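Local coordinates for protein 6-aminohexanoate-dimer hydrolase (Bacillus anthracis, PDB 4GB7) that probably hydrolyses the amide bond of 6-aminohexanoate dimers or related compounds, as a putative serine hydrolase of the beta-lactamase family, at residues T35-K39 with P51-W55; T64-D68 with D292-E297; I76-P80 with M310-G314; E171-F177 with L234-E239. All blocks are in the same frame, centred on the assembly; numbering follows the deposited sequence. Where two conformers were deposited one is given.

Contact 1 of 4, residues T35-K39 with P51-W55; sequences TTPSK and PYLRW
The first ordered residues of the chain form an extended arm over the start of helix 52-56, where Pro37 lies against Pro51, Tyr52 and Trp55 in a surface contact of loop on helix. Pro37 is the centre of it. Its CB sits 3.7 Å from Trp55 CB and 3.8 Å from Tyr52 CA, while its CG touches Pro51 O at 3.3 Å; that oxygen accepts a hydrogen bond from Arg54 N. A proline suits this place because its compact ring fills the angle between two aromatic residues and its nitrogen brings no N-H that would need a partner. Further along, the backbone itself lies on the indole. Ser38 CA stands 4.0 Å from the centroid of the five-membered ring of Trp55, only 8° off the normal, a CH-pi contact, and Lys39 N follows over the same face near the rim. Trp55 CG is anti to the backbone N (chi1 -172°), which turns the indole face to the backbone of Ser38 and Lys39. Lys39 lends the first carbons of its side chain, CB at 3.7 Å from Trp55 CZ2 and CG beside the same ring, and the extended remainder carries the ammonium group away. At the other end, Thr35 turns its methyl CG2 to Tyr52, 3.8 Å from OH. Asn41 bonds to Thr36 O and Ser38 N, and the ring of His59 stacks with Trp55. Between the two segments the hold is van der Waals and CH-pi contact, so the fit of proline and aromatic carbon probably matters more there than polar pairing, while Asn41 supplies hydrogen bonds from outside.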
loop_
_atom_site.group_PDB
_atom_site.type_symbol
_atom_site.label_atom_id
_atom_site.label_comp_id
_atom_site.label_asym_id
_atom_site.label_seq_id
_atom_site.Cartn_x
_atom_site.Cartn_y
_atom_site.Cartn_z
ATOM N N THR A 35 0.105 27.337 11.043
ATOM C CA THR A 35 -0.196 27.335 9.563
ATOM C C THR A 35 -1.316 26.385 9.215
ATOM O O THR A 35 -1.233 25.181 9.526
ATOM C CB THR A 35 0.999 26.854 8.715
ATOM O OG1 THR A 35 2.099 27.748 8.875
ATOM C CG2 THR A 35 0.614 26.766 7.233
ATOM N N THR A 36 -2.340 26.910 8.537
ATOM C CA THR A 36 -3.415 26.067 7.972
ATOM C C THR A 36 -3.110 25.676 6.544
ATOM O O THR A 36 -3.127 26.536 5.651
ATOM C CB THR A 36 -4.761 26.795 7.957
ATOM O OG1 THR A 36 -5.041 27.258 9.271
ATOM C CG2 THR A 36 -5.894 25.859 7.495
ATOM N N PRO A 37 -2.860 24.378 6.305
ATOM C CA PRO A 37 -2.525 24.034 4.928
ATOM C C PRO A 37 -3.679 24.112 3.936
ATOM O O PRO A 37 -4.810 23.849 4.272
ATOM C CB PRO A 37 -1.964 22.619 5.041
ATOM C CG PRO A 37 -2.561 22.047 6.268
ATOM C CD PRO A 37 -2.841 23.204 7.199
ATOM N N SER A 38 -3.339 24.489 2.709
ATOM C CA SER A 38 -4.268 24.676 1.621
ATOM C C SER A 38 -3.531 24.532 0.297
ATOM O O SER A 38 -2.288 24.490 0.255
ATOM C CB SER A 38 -4.872 26.076 1.698
ATOM O OG SER A 38 -3.908 27.033 1.292
ATOM N N LYS A 39 -4.301 24.477 -0.778
ATOM C CA LYS A 39 -3.733 24.435 -2.115
ATOM C C LYS A 39 -2.745 25.589 -2.380
ATOM O O LYS A 39 -1.740 25.386 -3.053
ATOM C CB LYS A 39 -4.806 24.441 -3.182
ATOM C CG LYS A 39 -4.288 24.020 -4.536
ATOM C CD LYS A 39 -5.405 24.055 -5.583
ATOM C CE LYS A 39 -4.935 23.460 -6.900
ATOM N NZ LYS A 39 -5.860 23.813 -8.021
ATOM N N PRO A 51 2.703 20.819 8.597
ATOM C CA PRO A 51 1.302 20.365 8.592
ATOM C C PRO A 51 0.752 20.130 7.179
ATOM O O PRO A 51 -0.382 19.656 7.028
ATOM C CB PRO A 51 0.573 21.555 9.187
ATOM C CG PRO A 51 1.334 22.731 8.676
ATOM C CD PRO A 51 2.775 22.297 8.698
ATOM N N TYR A 52 1.563 20.475 6.172
ATOM C CA TYR A 52 1.150 20.437 4.758
ATOM C C TYR A 52 0.628 19.078 4.357
ATOM O O TYR A 52 -0.379 18.994 3.615
ATOM C CB TYR A 52 2.264 20.918 3.829
ATOM C CG TYR A 52 2.762 22.285 4.285
ATOM C CD1 TYR A 52 3.946 22.420 4.992
ATOM C CD2 TYR A 52 1.999 23.423 4.066
ATOM C CE1 TYR A 52 4.348 23.658 5.472
ATOM C CE2 TYR A 52 2.402 24.650 4.533
ATOM C CZ TYR A 52 3.583 24.765 5.209
ATOM O OH TYR A 52 3.942 25.988 5.678
ATOM N N LEU A 53 1.261 18.029 4.862
ATOM C CA LEU A 53 0.888 16.661 4.519
ATOM C C LEU A 53 -0.574 16.324 4.908
ATOM O O LEU A 53 -1.239 15.545 4.282
ATOM C CB LEU A 53 1.846 15.692 5.213
ATOM C CG LEU A 53 1.661 14.188 5.011
ATOM C CD1 LEU A 53 1.834 13.718 3.593
ATOM C CD2 LEU A 53 2.569 13.369 5.959
ATOM N N ARG A 54 -1.097 16.916 5.979
ATOM C CA ARG A 54 -2.473 16.632 6.331
ATOM C C ARG A 54 -3.456 17.042 5.230
ATOM O O ARG A 54 -4.515 16.452 5.090
ATOM C CB ARG A 54 -2.820 17.317 7.664
ATOM C CG ARG A 54 -1.767 16.960 8.700
ATOM C CD ARG A 54 -2.277 16.638 10.014
ATOM N NE ARG A 54 -3.195 15.523 9.954
ATOM C CZ ARG A 54 -3.916 15.176 10.990
ATOM N NH1 ARG A 54 -3.866 15.929 12.085
ATOM N NH2 ARG A 54 -4.802 14.220 10.899
ATOM N N TRP A 55 -3.071 18.055 4.445
ATOM C CA TRP A 55 -3.813 18.467 3.258
ATOM C C TRP A 55 -3.417 17.674 2.050
ATOM O O TRP A 55 -4.298 17.162 1.299
ATOM C CB TRP A 55 -3.601 19.948 2.986
ATOM C CG TRP A 55 -4.479 20.446 1.904
ATOM C CD1 TRP A 55 -5.775 20.959 2.007
ATOM C CD2 TRP A 55 -4.170 20.489 0.494
ATOM N NE1 TRP A 55 -6.281 21.260 0.769
ATOM C CE2 TRP A 55 -5.366 21.015 -0.179
ATOM C CE3 TRP A 55 -3.059 20.143 -0.273
ATOM C CZ2 TRP A 55 -5.410 21.223 -1.553
ATOM C CZ3 TRP A 55 -3.131 20.346 -1.667
ATOM C CH2 TRP A 55 -4.287 20.862 -2.279
#

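Contact 2 of 4, residues T64-D68 with D292-E297; sequences TLIND and DETKIE
Asn67 uses both ends of its amide to join residues 64-68 to the loop 292-297; an asparagine suits the site because its amide pairs an acceptor with a two-hydrogen donor. OD1 accepts from Lys295 NZ at 2.7 Å, the ammonium lying nearly in line with the C=O bond (175°). ND2 donates to Glu297 OE2 (2.8 Å) and Lys295 O (3.0 Å). The carboxylate oxygen lies in the amide plane, yet the amide nitrogen meets it from above the carboxylate, the planes being 86° apart. Lys295 NZ also donates to Ile66 O at 2.9 Å, from above that carbonyl's plane; bends at chi2, chi3 and chi4 curl the lysine back to reach both acceptors. Strand 66-69 is an outermost strand of a four-stranded antiparallel sheet, paired with strand 287-290, and the loop continues from that partner through a type I turn, Asp292 to Lys295. Asp292 OD1 shapes the turn by accepting from Thr294 N (an Asx turn), Thr294 OG1 and Ile296 N, while OD2 takes Ile230 N. Glu297 is shared outward, OE1 with Arg262 in a salt bridge and OE2 with Ala270 N. Leu65 CD1 lies 3.8 Å from Glu293 CA, whose carboxylate turns to Arg220.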
loop_
_atom_site.group_PDB
_atom_site.type_symbol
_atom_site.label_atom_id
_atom_site.label_comp_id
_atom_site.label_asym_id
_atom_site.label_seq_id
_atom_site.Cartn_x
_atom_site.Cartn_y
_atom_site.Cartn_z
ATOM N N THR A 64 -1.443 17.049 -8.228
ATOM C CA THR A 64 -0.693 16.155 -9.099
ATOM C C THR A 64 -1.543 15.739 -10.301
ATOM O O THR A 64 -2.760 15.897 -10.321
ATOM C CB THR A 64 -0.352 14.814 -8.367
ATOM O OG1 THR A 64 -1.583 14.159 -8.022
ATOM C CG2 THR A 64 0.435 15.014 -7.140
ATOM N N LEU A 65 -0.881 15.115 -11.263
ATOM C CA LEU A 65 -1.538 14.433 -12.353
ATOM C C LEU A 65 -2.022 13.054 -11.901
ATOM O O LEU A 65 -1.315 12.357 -11.162
ATOM C CB LEU A 65 -0.547 14.243 -13.491
ATOM C CG LEU A 65 0.095 15.516 -14.107
ATOM C CD1 LEU A 65 1.031 15.052 -15.229
ATOM C CD2 LEU A 65 -0.979 16.512 -14.556
ATOM N N ILE A 66 -3.207 12.659 -12.385
ATOM C CA ILE A 66 -3.850 11.403 -11.957
ATOM C C ILE A 66 -4.487 10.657 -13.122
ATOM O O ILE A 66 -4.850 11.248 -14.146
ATOM C CB ILE A 66 -4.902 11.613 -10.873
ATOM C CG1 ILE A 66 -6.130 12.380 -11.383
ATOM C CG2 ILE A 66 -4.289 12.308 -9.670
ATOM C CD1 ILE A 66 -7.376 12.222 -10.521
ATOM N N ASN A 67 -4.603 9.342 -12.947
ATOM C CA ASN A 67 -5.431 8.495 -13.762
ATOM C C ASN A 67 -6.502 7.907 -12.881
ATOM O O ASN A 67 -6.201 7.282 -11.847
ATOM C CB ASN A 67 -4.652 7.310 -14.317
ATOM C CG ASN A 67 -3.645 7.693 -15.337
ATOM O OD1 ASN A 67 -3.621 8.818 -15.822
ATOM N ND2 ASN A 67 -2.813 6.715 -15.731
ATOM N N ASP A 68 -7.743 8.103 -13.283
ATOM C CA ASP A 68 -8.866 7.585 -12.508
ATOM C C ASP A 68 -8.939 6.060 -12.522
ATOM O O ASP A 68 -8.702 5.414 -13.578
ATOM C CB ASP A 68 -10.183 8.140 -13.032
ATOM C CG ASP A 68 -10.415 9.578 -12.691
ATOM O OD1 ASP A 68 -9.882 10.124 -11.711
ATOM O OD2 ASP A 68 -11.228 10.156 -13.438
ATOM N N ASP A 292 3.385 10.026 -13.221
ATOM C CA ASP A 292 4.416 10.894 -13.773
ATOM C C ASP A 292 3.843 11.733 -14.938
ATOM O O ASP A 292 2.652 11.635 -15.279
ATOM C CB ASP A 292 5.708 10.075 -14.112
ATOM C CG ASP A 292 5.578 9.180 -15.298
ATOM O OD1 ASP A 292 4.675 9.393 -16.107
ATOM O OD2 ASP A 292 6.463 8.267 -15.431
ATOM N N GLU A 293 4.691 12.570 -15.532
ATOM C CA GLU A 293 4.237 13.514 -16.549
ATOM C C GLU A 293 3.804 12.790 -17.817
ATOM O O GLU A 293 3.108 13.374 -18.653
ATOM C CB GLU A 293 5.338 14.472 -16.893
ATOM C CG GLU A 293 5.706 15.461 -15.829
ATOM C CD GLU A 293 7.063 16.079 -16.139
ATOM O OE1 GLU A 293 8.145 15.474 -15.824
ATOM O OE2 GLU A 293 7.030 17.179 -16.734
ATOM N N THR A 294 4.217 11.530 -17.956
ATOM C CA THR A 294 3.790 10.701 -19.069
ATOM C C THR A 294 2.534 9.873 -18.812
ATOM O O THR A 294 2.142 9.052 -19.634
ATOM C CB THR A 294 4.944 9.849 -19.636
ATOM O OG1 THR A 294 5.282 8.763 -18.775
ATOM C CG2 THR A 294 6.148 10.734 -19.944
ATOM N N LYS A 295 1.857 10.163 -17.695
ATOM C CA LYS A 295 0.632 9.466 -17.278
ATOM C C LYS A 295 0.851 7.983 -16.937
ATOM O O LYS A 295 -0.101 7.161 -16.908
ATOM C CB LYS A 295 -0.516 9.672 -18.276
ATOM C CG LYS A 295 -0.848 11.126 -18.587
ATOM C CD LYS A 295 -1.105 11.991 -17.327
ATOM C CE LYS A 295 -2.058 11.421 -16.228
ATOM N NZ LYS A 295 -3.504 11.415 -16.671
ATOM N N ILE A 296 2.102 7.657 -16.608
ATOM C CA ILE A 296 2.417 6.354 -16.018
ATOM C C ILE A 296 2.216 6.438 -14.520
ATOM O O ILE A 296 2.802 7.295 -13.838
ATOM C CB ILE A 296 3.859 5.906 -16.349
ATOM C CG1 ILE A 296 4.029 5.650 -17.850
ATOM C CG2 ILE A 296 4.251 4.674 -15.557
ATOM C CD1 ILE A 296 3.115 4.621 -18.457
ATOM N N GLU A 297 1.435 5.492 -13.987
ATOM C CA GLU A 297 1.077 5.524 -12.583
ATOM C C GLU A 297 2.276 5.155 -11.685
ATOM O O GLU A 297 3.095 4.335 -12.056
ATOM C CB GLU A 297 -0.046 4.529 -12.256
ATOM C CG GLU A 297 -1.329 4.698 -13.064
ATOM C CD GLU A 297 -1.379 3.964 -14.371
ATOM O OE1 GLU A 297 -0.331 3.450 -14.840
ATOM O OE2 GLU A 297 -2.497 4.002 -14.971
#

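Contact 3 of 4, residues I76-P80 with M310-G314; sequences IARFP and MARFG
Arg312 and Phe79 carry this contact, in which a loop between strands 66-69 and 90-92 passes beside helix 307-318 of the beta-lactamase-family fold. The helix packs on the central antiparallel sheet, Ala311 touching Val114 and Val116 of strand 110-117 and Val390 of strand 387-393, and Phe79 adds to that apolar layer by touching Val116. The arginine is stretched out as far as NE, which takes the guanidinium from the helix across to the loop. There NH2 donates to Ala77 O at 2.8 Å with an N-H...O angle of 158°, the oxygen lying at the edge of the guanidinium and close to its plane. NE makes a second, weak bond to the same carbonyl at 3.3 Å, so one backbone oxygen is gripped by two neighbouring N-H groups. The remaining arm, NH1, forms salt bridges with Glu284 and Asp309, which probably hold the guanidinium in its orientation and balance its charge. An arginine suits the position because its flat head can serve a carbonyl along one edge and carboxylates with another nitrogen, while its methylenes offer apolar packing.

Phe79 uses that second property. The two side chains lie alongside with their ends pointing opposite ways, the ring and guanidinium planes tilted 54° apart. Ala311, with only a methyl, lets the ring come close to the helix backbone: CE2 of Phe79 is 4.0 Å from Ala311 CB. The same CE2 meets Arg312 CG at 3.6 Å, while Phe79 CD2 stands over the centre of one guanidinium face, 4.0 Å from Arg312 CZ.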
loop_
_atom_site.group_PDB
_atom_site.type_symbol
_atom_site.label_atom_id
_atom_site.label_comp_id
_atom_site.label_asym_id
_atom_site.label_seq_id
_atom_site.Cartn_x
_atom_site.Cartn_y
_atom_site.Cartn_z
ATOM N N ILE A 76 -22.959 -0.473 -6.376
ATOM C CA ILE A 76 -22.355 -0.222 -5.071
ATOM C C ILE A 76 -23.018 -1.161 -4.081
ATOM O O ILE A 76 -24.216 -1.444 -4.217
ATOM C CB ILE A 76 -22.593 1.225 -4.645
ATOM C CG1 ILE A 76 -22.015 2.215 -5.685
ATOM C CG2 ILE A 76 -22.089 1.515 -3.202
ATOM C CD1 ILE A 76 -22.384 3.665 -5.384
ATOM N N ALA A 77 -22.254 -1.658 -3.107
ATOM C CA ALA A 77 -22.792 -2.555 -2.051
ATOM C C ALA A 77 -22.519 -1.854 -0.729
ATOM O O ALA A 77 -21.361 -1.634 -0.334
ATOM C CB ALA A 77 -22.118 -3.900 -2.090
ATOM N N ARG A 78 -23.592 -1.402 -0.107
ATOM C CA ARG A 78 -23.531 -0.790 1.201
ATOM C C ARG A 78 -22.927 -1.772 2.196
ATOM O O ARG A 78 -23.316 -2.927 2.242
ATOM C CB ARG A 78 -24.922 -0.410 1.662
ATOM C CG ARG A 78 -24.938 0.321 2.998
ATOM C CD ARG A 78 -26.363 0.520 3.541
ATOM N NE ARG A 78 -26.719 -0.706 4.215
ATOM C CZ ARG A 78 -26.704 -0.949 5.520
ATOM N NH1 ARG A 78 -26.530 -0.015 6.412
ATOM N NH2 ARG A 78 -26.989 -2.164 5.934
ATOM N N PHE A 79 -22.027 -1.293 3.048
ATOM C CA PHE A 79 -21.492 -2.156 4.070
ATOM C C PHE A 79 -22.587 -2.502 5.098
ATOM O O PHE A 79 -23.078 -1.600 5.761
ATOM C CB PHE A 79 -20.298 -1.479 4.795
ATOM C CG PHE A 79 -19.033 -2.219 4.640
ATOM C CD1 PHE A 79 -18.915 -3.470 5.237
ATOM C CD2 PHE A 79 -17.977 -1.688 3.975
ATOM C CE1 PHE A 79 -17.764 -4.196 5.128
ATOM C CE2 PHE A 79 -16.814 -2.422 3.845
ATOM C CZ PHE A 79 -16.729 -3.681 4.399
ATOM N N PRO A 80 -22.891 -3.789 5.321
ATOM C CA PRO A 80 -23.702 -4.109 6.509
ATOM C C PRO A 80 -22.927 -3.791 7.774
ATOM O O PRO A 80 -21.706 -3.882 7.785
ATOM C CB PRO A 80 -23.981 -5.586 6.390
ATOM C CG PRO A 80 -22.996 -6.092 5.450
ATOM C CD PRO A 80 -22.451 -4.979 4.613
HETATM N N MSE A 310 -11.198 0.516 0.697
HETATM C CA MSE A 310 -10.064 -0.333 1.051
HETATM C C MSE A 310 -10.491 -1.477 1.939
HETATM O O MSE A 310 -9.991 -2.569 1.801
HETATM C CB MSE A 310 -8.963 0.431 1.734
HETATM C CG MSE A 310 -8.199 1.288 0.822
HETATM SE SE MSE A 310 -7.334 0.274 -0.621
HETATM C CE MSE A 310 -6.994 -1.407 0.276
ATOM N N ALA A 311 -11.459 -1.248 2.828
ATOM C CA ALA A 311 -11.993 -2.313 3.656
ATOM C C ALA A 311 -12.698 -3.403 2.845
ATOM O O ALA A 311 -12.619 -4.584 3.166
ATOM C CB ALA A 311 -12.922 -1.734 4.688
ATOM N N ARG A 312 -13.405 -2.996 1.790
ATOM C CA ARG A 312 -14.029 -3.947 0.897
ATOM C C ARG A 312 -12.973 -4.830 0.263
ATOM O O ARG A 312 -13.138 -6.055 0.191
ATOM C CB ARG A 312 -14.813 -3.241 -0.207
ATOM C CG ARG A 312 -16.021 -2.450 0.284
ATOM C CD ARG A 312 -16.769 -1.723 -0.849
ATOM N NE ARG A 312 -18.068 -1.281 -0.373
ATOM C CZ ARG A 312 -18.259 -0.158 0.328
ATOM N NH1 ARG A 312 -17.258 0.691 0.563
ATOM N NH2 ARG A 312 -19.465 0.105 0.805
ATOM N N PHE A 313 -11.869 -4.239 -0.161
ATOM C CA PHE A 313 -10.773 -5.034 -0.749
ATOM C C PHE A 313 -10.153 -5.993 0.315
ATOM O O PHE A 313 -9.861 -7.126 0.070
ATOM C CB PHE A 313 -9.690 -4.118 -1.275
ATOM C CG PHE A 313 -8.509 -4.849 -1.847
ATOM C CD1 PHE A 313 -8.645 -5.522 -3.034
ATOM C CD2 PHE A 313 -7.261 -4.860 -1.216
ATOM C CE1 PHE A 313 -7.569 -6.175 -3.587
ATOM C CE2 PHE A 313 -6.175 -5.523 -1.777
ATOM C CZ PHE A 313 -6.332 -6.172 -2.952
ATOM N N GLY A 314 -10.019 -5.497 1.541
ATOM C CA GLY A 314 -9.578 -6.321 2.647
ATOM C C GLY A 314 -10.453 -7.543 2.867
ATOM O O GLY A 314 -9.960 -8.661 3.080
#

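Contact 4 of 4, residues E171-F177 with L234-E239; sequences ELKNTPF and LQEAKE
Pro176 and Phe177, at the start of helix 176-179, pack on the link between helix 230-235 and strand 238-241. Phe177 CE2 lies 3.7 Å from Ala237 CB and 3.9 Å from Leu234 CD2, its side chain crossing the leucine's at about a right angle. Pro176 CG lies 3.4 Å from Ala237 O and 3.6 Å from Glu239 N; a proline fits the first turn of a helix, where no N-H is needed. The small Ala237 admits both rings. At the other end, Gln235 NE2 donates to Glu171 O (2.8 Å, 171°), the oxygen lying in the amide plane although the donor stands above the carbonyl plane.

Further out, a type II turn from Leu172 to Thr175 leads into the helix start. Thr175, the N-cap residue, keeps OG1 between its backbone N and carbonyl carbon (chi1 73°), from where it donates to Leu172 O, which Thr175 N meets from the same face. OG1 also faces Gly178 N in a weak capping bond. Val192 of strand 191-193 and Thr256 of helix 251-265 back Phe177. One water accepts from Phe177 N and donates to Thr175 OG1 at 2.7 Å and Leu234 O at 2.8 Å.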
loop_
_atom_site.group_PDB
_atom_site.type_symbol
_atom_site.label_atom_id
_atom_site.label_comp_id
_atom_site.label_asym_id
_atom_site.label_seq_id
_atom_site.Cartn_x
_atom_site.Cartn_y
_atom_site.Cartn_z
ATOM N N GLU A 171 13.216 -3.074 -23.036
ATOM C CA GLU A 171 13.940 -1.877 -22.572
ATOM C C GLU A 171 14.799 -2.080 -21.338
ATOM O O GLU A 171 15.770 -1.309 -21.128
ATOM C CB GLU A 171 12.957 -0.713 -22.296
ATOM C CG GLU A 171 12.173 -0.263 -23.509
ATOM C CD GLU A 171 10.840 -0.968 -23.666
ATOM O OE1 GLU A 171 10.689 -2.103 -23.184
ATOM O OE2 GLU A 171 9.943 -0.377 -24.296
ATOM N N LEU A 172 14.474 -3.102 -20.544
ATOM C CA LEU A 172 15.208 -3.413 -19.315
ATOM C C LEU A 172 16.253 -4.518 -19.485
ATOM O O LEU A 172 16.871 -4.957 -18.498
ATOM C CB LEU A 172 14.240 -3.792 -18.191
ATOM C CG LEU A 172 13.446 -2.650 -17.539
ATOM C CD1 LEU A 172 12.550 -3.188 -16.446
ATOM C CD2 LEU A 172 14.395 -1.581 -16.994
ATOM N N LYS A 173 16.449 -4.980 -20.721
ATOM C CA LYS A 173 17.354 -6.097 -20.943
ATOM C C LYS A 173 18.747 -5.874 -20.320
ATOM O O LYS A 173 19.430 -4.871 -20.551
ATOM C CB LYS A 173 17.448 -6.444 -22.439
ATOM C CG LYS A 173 18.154 -7.758 -22.782
ATOM C CD LYS A 173 17.188 -8.937 -22.738
ATOM C CE LYS A 173 17.800 -10.235 -23.292
ATOM N NZ LYS A 173 16.835 -11.374 -23.341
ATOM N N ASN A 174 19.130 -6.850 -19.509
ATOM C CA ASN A 174 20.451 -6.917 -18.861
ATOM C C ASN A 174 20.669 -5.837 -17.806
ATOM O O ASN A 174 21.783 -5.653 -17.366
ATOM C CB ASN A 174 21.606 -6.933 -19.898
ATOM C CG ASN A 174 21.594 -8.167 -20.755
ATOM O OD1 ASN A 174 21.232 -9.261 -20.285
ATOM N ND2 ASN A 174 21.995 -8.014 -22.023
ATOM N N THR A 175 19.597 -5.160 -17.378
ATOM C CA THR A 175 19.659 -4.190 -16.249
ATOM C C THR A 175 19.255 -4.881 -14.966
ATOM O O THR A 175 18.708 -5.947 -15.017
ATOM C CB THR A 175 18.782 -2.943 -16.476
ATOM O OG1 THR A 175 17.394 -3.280 -16.331
ATOM C CG2 THR A 175 19.055 -2.323 -17.854
ATOM N N PRO A 176 19.495 -4.257 -13.790
ATOM C CA PRO A 176 19.208 -4.973 -12.567
ATOM C C PRO A 176 17.742 -5.430 -12.378
ATOM O O PRO A 176 17.488 -6.549 -11.901
ATOM C CB PRO A 176 19.542 -3.944 -11.505
ATOM C CG PRO A 176 20.669 -3.174 -12.122
ATOM C CD PRO A 176 20.254 -3.021 -13.540
ATOM N N PHE A 177 16.793 -4.540 -12.634
ATOM C CA PHE A 177 15.362 -4.955 -12.571
ATOM C C PHE A 177 14.999 -5.895 -13.698
ATOM O O PHE A 177 14.128 -6.735 -13.532
ATOM C CB PHE A 177 14.382 -3.774 -12.530
ATOM C CG PHE A 177 14.387 -3.037 -11.220
ATOM C CD1 PHE A 177 13.965 -3.665 -10.064
ATOM C CD2 PHE A 177 14.816 -1.727 -11.154
ATOM C CE1 PHE A 177 13.955 -2.996 -8.857
ATOM C CE2 PHE A 177 14.817 -1.055 -9.952
ATOM C CZ PHE A 177 14.412 -1.705 -8.816
ATOM N N LEU A 234 14.085 3.397 -13.265
ATOM C CA LEU A 234 14.380 1.975 -13.333
ATOM C C LEU A 234 15.654 1.747 -14.122
ATOM O O LEU A 234 16.419 0.846 -13.787
ATOM C CB LEU A 234 13.219 1.235 -13.968
ATOM C CG LEU A 234 11.885 1.319 -13.204
ATOM C CD1 LEU A 234 10.802 0.544 -13.963
ATOM C CD2 LEU A 234 11.983 0.925 -11.720
ATOM N N GLN A 235 15.908 2.607 -15.117
ATOM C CA GLN A 235 17.074 2.473 -15.985
ATOM C C GLN A 235 18.350 2.930 -15.260
ATOM O O GLN A 235 19.464 2.534 -15.638
ATOM C CB GLN A 235 16.901 3.294 -17.275
ATOM C CG GLN A 235 15.857 2.820 -18.266
ATOM C CD GLN A 235 16.156 1.491 -18.892
ATOM O OE1 GLN A 235 17.164 0.837 -18.555
ATOM N NE2 GLN A 235 15.257 1.039 -19.786
ATOM N N GLU A 236 18.184 3.738 -14.219
ATOM C CA GLU A 236 19.310 4.191 -13.393
ATOM C C GLU A 236 19.733 3.196 -12.285
ATOM O O GLU A 236 20.722 3.443 -11.582
ATOM C CB GLU A 236 18.961 5.532 -12.704
ATOM C CG GLU A 236 18.884 6.727 -13.640
ATOM C CD GLU A 236 19.001 8.046 -12.916
ATOM O OE1 GLU A 236 18.871 8.086 -11.673
ATOM O OE2 GLU A 236 19.219 9.059 -13.600
ATOM N N ALA A 237 18.979 2.100 -12.116
ATOM C CA ALA A 237 19.220 1.130 -11.043
ATOM C C ALA A 237 20.606 0.543 -11.136
ATOM O O ALA A 237 21.055 0.163 -12.234
ATOM C CB ALA A 237 18.187 0.003 -11.069
ATOM N N LYS A 238 21.265 0.487 -9.984
ATOM C CA LYS A 238 22.566 -0.157 -9.852
ATOM C C LYS A 238 22.431 -1.317 -8.865
ATOM O O LYS A 238 22.007 -1.138 -7.695
ATOM C CB LYS A 238 23.628 0.825 -9.367
ATOM C CG LYS A 238 25.010 0.223 -9.295
ATOM C CD LYS A 238 25.990 1.074 -8.492
ATOM C CE LYS A 238 27.017 0.199 -7.781
ATOM N NZ LYS A 238 26.387 -0.781 -6.846
ATOM N N GLU A 239 22.799 -2.509 -9.317
ATOM C CA GLU A 239 22.651 -3.718 -8.501
ATOM C C GLU A 239 23.678 -3.740 -7.331
ATOM O O GLU A 239 24.872 -3.477 -7.526
ATOM C CB GLU A 239 22.843 -4.951 -9.392
ATOM C CG GLU A 239 22.604 -6.262 -8.665
ATOM C CD GLU A 239 22.775 -7.477 -9.541
ATOM O OE1 GLU A 239 21.993 -7.615 -10.497
ATOM O OE2 GLU A 239 23.663 -8.319 -9.237
HETATM O O HOH W 1 18.609 -0.122 -20.687
HETATM O O HOH W 2 16.896 -1.941 -14.043
HETATM O O HOH W 3 19.314 -7.252 -9.793
#

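How the contacts relate
Contacts 1 to 3 open in that order along the N-terminal part of the chain, but only contact 1 closes locally, before the others begin. Contacts 2 and 3 each reach more than 200 residues ahead and alternate along the chain, joining early segments to the loop after strand 287-290 and to helix 307-318; contact 4 is nested inside both loops. Contacts 3 and 4, on opposite sides of the chain's centre, are about 39 Å apart between centres, contacts 1 and 2 about 22 Å. None touches another, though contact 2 comes within about 7 Å of contact 1 and 8 Å of contact 4 at the nearest atoms. Contact 2 lies at the edge of the four-stranded sheet, contact 3 beside the five-stranded one.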